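Local coordinates for protein thioesterase (Streptomyces sp. WAC02707, PDB 6VAP) that probably hydrolyses thioesters to release stalled or wrong acyl groups from carrier proteins of the borrelidin polyketide synthase, as a type II thioesterase of the alpha/beta hydrolase fold, at residues A[55-58]-A[59-63]; A[243-246]-A[247-251]. All blocks are in the same frame, centred on the assembly; numbering follows the deposited sequence.

Contact 1 of 2, residues A[55-58]-A[59-63]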
loop_
_atom_site.group_PDB
_atom_site.type_symbol
_atom_site.label_atom_id
_atom_site.label_comp_id
_atom_site.label_asym_id
_atom_site.label_seq_id
_atom_site.Cartn_x
_atom_site.Cartn_y
_atom_site.Cartn_z
ATOM N N ALA A 55 -7.134 -0.824 -7.387
ATOM C CA ALA A 55 -6.391 -1.804 -6.613
ATOM C C ALA A 55 -5.291 -2.378 -7.499
ATOM O O ALA A 55 -5.535 -2.751 -8.654
ATOM C CB ALA A 55 -7.322 -2.887 -6.076
ATOM N N VAL A 56 -4.086 -2.436 -6.974
ATOM C CA VAL A 56 -2.936 -2.834 -7.773
ATOM C C VAL A 56 -2.715 -4.333 -7.629
ATOM O O VAL A 56 -2.691 -4.873 -6.522
ATOM C CB VAL A 56 -1.688 -2.033 -7.360
ATOM C CG1 VAL A 56 -0.483 -2.434 -8.161
ATOM C CG2 VAL A 56 -1.982 -0.519 -7.529
ATOM N N GLN A 57 -2.514 -4.990 -8.748
ATOM C CA GLN A 57 -2.160 -6.399 -8.814
ATOM C C GLN A 57 -0.695 -6.510 -9.189
ATOM O O GLN A 57 -0.331 -6.254 -10.332
ATOM C CB GLN A 57 -3.036 -7.108 -9.848
ATOM C CG GLN A 57 -2.800 -8.603 -9.958
ATOM C CD GLN A 57 -3.630 -9.396 -8.957
ATOM O OE1 GLN A 57 -3.572 -9.147 -7.780
ATOM N NE2 GLN A 57 -4.368 -10.379 -9.432
ATOM N N TYR A 58 0.133 -6.966 -8.268
ATOM C CA TYR A 58 1.544 -7.148 -8.581
ATOM C C TYR A 58 1.752 -8.413 -9.420
ATOM O O TYR A 58 0.955 -9.352 -9.360
ATOM C CB TYR A 58 2.376 -7.255 -7.313
ATOM C CG TYR A 58 2.093 -6.226 -6.249
ATOM C CD1 TYR A 58 2.006 -4.876 -6.557
ATOM C CD2 TYR A 58 1.924 -6.609 -4.921
ATOM C CE1 TYR A 58 1.772 -3.939 -5.571
ATOM C CE2 TYR A 58 1.730 -5.700 -3.947
ATOM C CZ TYR A 58 1.639 -4.352 -4.260
ATOM O OH TYR A 58 1.406 -3.456 -3.223
ATOM N N PRO A 59 2.805 -8.451 -10.231
ATOM C CA PRO A 59 3.115 -9.677 -10.977
ATOM C C PRO A 59 3.296 -10.861 -10.041
ATOM O O PRO A 59 3.762 -10.723 -8.903
ATOM C CB PRO A 59 4.428 -9.348 -11.691
ATOM C CG PRO A 59 4.457 -7.834 -11.770
ATOM C CD PRO A 59 3.756 -7.361 -10.502
ATOM N N GLY A 60 2.936 -12.035 -10.555
ATOM C CA GLY A 60 3.230 -13.282 -9.898
ATOM C C GLY A 60 2.097 -13.897 -9.112
ATOM O O GLY A 60 2.296 -14.953 -8.507
ATOM N N ARG A 61 0.919 -13.294 -9.102
ATOM C CA ARG A 61 -0.197 -13.810 -8.327
ATOM C C ARG A 61 -1.458 -13.857 -9.175
ATOM O O ARG A 61 -1.663 -13.020 -10.059
ATOM C CB ARG A 61 -0.443 -12.956 -7.078
ATOM C CG ARG A 61 -0.933 -11.545 -7.387
ATOM C CD ARG A 61 -0.268 -10.543 -6.455
ATOM N NE ARG A 61 1.177 -10.539 -6.639
ATOM C CZ ARG A 61 2.056 -10.414 -5.659
ATOM N NH1 ARG A 61 1.636 -10.238 -4.419
ATOM N NH2 ARG A 61 3.357 -10.423 -5.941
ATOM N N GLN A 62 -2.301 -14.851 -8.884
ATOM C CA GLN A 62 -3.593 -15.002 -9.544
ATOM C C GLN A 62 -3.422 -14.994 -11.055
ATOM O O GLN A 62 -2.751 -15.866 -11.603
ATOM C CB GLN A 62 -4.557 -13.911 -9.081
ATOM C CG GLN A 62 -4.755 -13.888 -7.551
ATOM C CD GLN A 62 -5.676 -12.760 -7.106
ATOM O OE1 GLN A 62 -5.790 -11.742 -7.772
ATOM N NE2 GLN A 62 -6.337 -12.946 -5.968
ATOM N N ASP A 63 -4.056 -14.053 -11.749
ATOM C CA ASP A 63 -4.008 -14.044 -13.204
ATOM C C ASP A 63 -2.623 -13.679 -13.709
ATOM O O ASP A 63 -2.333 -13.927 -14.882
ATOM C CB ASP A 63 -5.034 -13.060 -13.766
ATOM C CG ASP A 63 -4.776 -11.637 -13.302
ATOM O OD1 ASP A 63 -4.965 -11.360 -12.104
ATOM O OD2 ASP A 63 -4.386 -10.813 -14.140
#
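Tyr58 to Arg61 form a type II beta turn just after strand 52-56; Gly60 holds its third position with positive phi (100°), where a beta carbon would press on the carbonyl oxygen of Pro59. Proline suits the second position because its ring confines phi to the range needed there. Arg61 folds back over the turn. Arg61 NH2 donates a fairly straight bond to Pro59 O (3.0 Å), which lies in the guanidinium plane, while Arg61 NE makes a weak bond to Tyr58 O (3.0 Å). Tyr58 CB lies over one guanidinium face, and the ring stands almost perpendicular to that group (86°), meeting Arg61 CZ at its edge. Arg61 NH1 forms a salt bridge to Asp177. In this alpha/beta hydrolase fold the loop runs from strand 52-56, next to the sheet edge, toward helix 73-87, and the Tyr58 side chain, with OH bonded to Pro31 O, touches the probable nucleophile elbow. Gln57, just before the turn, reaches across to the residues after it: Gln57 NE2 gives a nearly straight bond to Gln62 OE1 (2.6 Å) and another to Asp63 OD1 (2.9 Å), both acceptors lying in its amide plane. A bend at chi2 (87°) carries the amide there, and Gln57 OE1 accepts from Ala37 N. Asp63 OD2 pairs with Arg15.

Contact 2 of 2, residues A[243-246]-A[247-251]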
loop_
_atom_site.group_PDB
_atom_site.type_symbol
_atom_site.label_atom_id
_atom_site.label_comp_id
_atom_site.label_asym_id
_atom_site.label_seq_id
_atom_site.Cartn_x
_atom_site.Cartn_y
_atom_site.Cartn_z
ATOM N N LEU A 243 -12.332 2.871 6.602
ATOM C CA LEU A 243 -13.067 3.404 5.460
ATOM C C LEU A 243 -13.591 4.809 5.736
ATOM O O LEU A 243 -13.577 5.665 4.835
ATOM C CB LEU A 243 -14.221 2.476 5.096
ATOM C CG LEU A 243 -13.869 1.056 4.738
ATOM C CD1 LEU A 243 -15.171 0.223 4.567
ATOM C CD2 LEU A 243 -13.035 1.001 3.477
ATOM N N GLY A 244 -14.072 5.059 6.959
ATOM C CA GLY A 244 -14.453 6.414 7.320
ATOM C C GLY A 244 -13.283 7.385 7.359
ATOM O O GLY A 244 -13.438 8.564 7.050
ATOM N N ILE A 245 -12.101 6.916 7.753
ATOM C CA ILE A 245 -10.914 7.766 7.718
ATOM C C ILE A 245 -10.524 8.061 6.272
ATOM O O ILE A 245 -10.227 9.206 5.902
ATOM C CB ILE A 245 -9.772 7.084 8.492
ATOM C CG1 ILE A 245 -9.977 7.290 10.006
ATOM C CG2 ILE A 245 -8.436 7.638 8.085
ATOM C CD1 ILE A 245 -9.176 6.333 10.874
ATOM N N ILE A 246 -10.511 7.023 5.431
ATOM C CA ILE A 246 -10.220 7.235 4.022
ATOM C C ILE A 246 -11.213 8.226 3.440
ATOM O O ILE A 246 -10.821 9.184 2.779
ATOM C CB ILE A 246 -10.234 5.898 3.265
ATOM C CG1 ILE A 246 -8.992 5.074 3.615
ATOM C CG2 ILE A 246 -10.339 6.132 1.781
ATOM C CD1 ILE A 246 -9.130 3.604 3.204
ATOM N N ALA A 247 -12.510 8.026 3.699
ATOM C CA ALA A 247 -13.542 8.871 3.111
ATOM C C ALA A 247 -13.385 10.308 3.571
ATOM O O ALA A 247 -13.583 11.237 2.783
ATOM C CB ALA A 247 -14.921 8.319 3.476
ATOM N N GLU A 248 -13.036 10.518 4.843
ATOM C CA GLU A 248 -12.827 11.879 5.325
ATOM C C GLU A 248 -11.729 12.573 4.527
ATOM O O GLU A 248 -11.842 13.761 4.191
ATOM C CB GLU A 248 -12.478 11.859 6.815
ATOM C CG GLU A 248 -12.397 13.240 7.462
ATOM C CD GLU A 248 -13.714 13.994 7.402
ATOM O OE1 GLU A 248 -14.762 13.392 7.717
ATOM O OE2 GLU A 248 -13.699 15.188 7.034
ATOM N N HIS A 249 -10.654 11.853 4.197
ATOM C CA HIS A 249 -9.558 12.486 3.461
ATOM C C HIS A 249 -9.958 12.866 2.039
ATOM O O HIS A 249 -9.481 13.878 1.505
ATOM C CB HIS A 249 -8.348 11.559 3.432
ATOM C CG HIS A 249 -7.449 11.712 4.621
ATOM N ND1 HIS A 249 -6.397 12.605 4.646
ATOM C CD2 HIS A 249 -7.462 11.108 5.835
ATOM C CE1 HIS A 249 -5.786 12.524 5.816
ATOM N NE2 HIS A 249 -6.415 11.629 6.558
ATOM N N LEU A 250 -10.838 12.084 1.421
ATOM C CA LEU A 250 -11.271 12.338 0.058
ATOM C C LEU A 250 -12.597 13.076 -0.020
ATOM O O LEU A 250 -13.139 13.227 -1.117
ATOM C CB LEU A 250 -11.363 11.024 -0.715
ATOM C CG LEU A 250 -10.043 10.276 -0.854
ATOM C CD1 LEU A 250 -10.270 8.858 -1.307
ATOM C CD2 LEU A 250 -9.120 11.004 -1.803
ATOM N N ARG A 251 -13.111 13.571 1.104
ATOM C CA ARG A 251 -14.309 14.417 1.119
ATOM C C ARG A 251 -15.534 13.649 0.613
ATOM O O ARG A 251 -16.318 14.140 -0.206
ATOM C CB ARG A 251 -14.099 15.704 0.309
ATOM C CG ARG A 251 -12.768 16.402 0.567
ATOM C CD ARG A 251 -12.719 17.021 1.956
ATOM N NE ARG A 251 -11.406 16.865 2.580
ATOM C CZ ARG A 251 -11.195 16.756 3.890
ATOM N NH1 ARG A 251 -12.212 16.789 4.743
ATOM N NH2 ARG A 251 -9.959 16.615 4.351
#
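Ile246 and Leu250, one helical turn apart, lie side by side and point the same way, Ile246 CG2 meeting Leu250 CD1 at 4.1 Å. Ile246 CG2 stands opposite the backbone N about the first torsion while CG1 lies beside that N; this torsion (-73°) sets CG2 alongside Leu250. The Ile246 side chain as a whole also touches Phe95 and Leu47, and Leu250 continues the apolar stripe onto Ala93. On another side, the His249 ring turns its edge to Ile245, with CD2 3.4 Å from Ile245 O, which lies near the ring plane. Its NE2 is hydrogen-bonded to His197 ND1, and the two imidazoles meet at about 55°. This is the last helix of the alpha/beta hydrolase domain, 239-250, packed against the central sheet, and its turns are closed by regular bonds such as Ala247 N to Leu243 O (2.8 Å). Ala247 CB lies 3.3 Å from Leu243 O, as the helical backbone puts it, and the short side chain suits the buried position. At the C-terminal end Arg251 leaves helical geometry with positive phi (63°) in a Schellman motif. Glu248, exposed to solvent as suits a charged residue, bends at chi2 and offers OE2 to Arg251 NH1 in a salt bridge (3.2 Å), though the arginine is poorly ordered.

In the fold
From the N terminus, contact 1 comes first: the chain leaves strand 52-56, which lies between 14-15 and 26-30 in the sheet, and turns within 55-63 before reaching helix 73-87. Contact 2 comes near the other end of the domain, within helix 239-250, after the strand 223-228 that forms one border of the sheet. Each is a short local closure, and the two are in series, neither nested nor crossed. Their centres are 26 Å apart, with nearest atoms about 11 Å from each other. Contact 1 joins a strand end to the loops after strand 26-30; contact 2 packs the final helix on strands 92-97 and 120-124 and on helix 41-47.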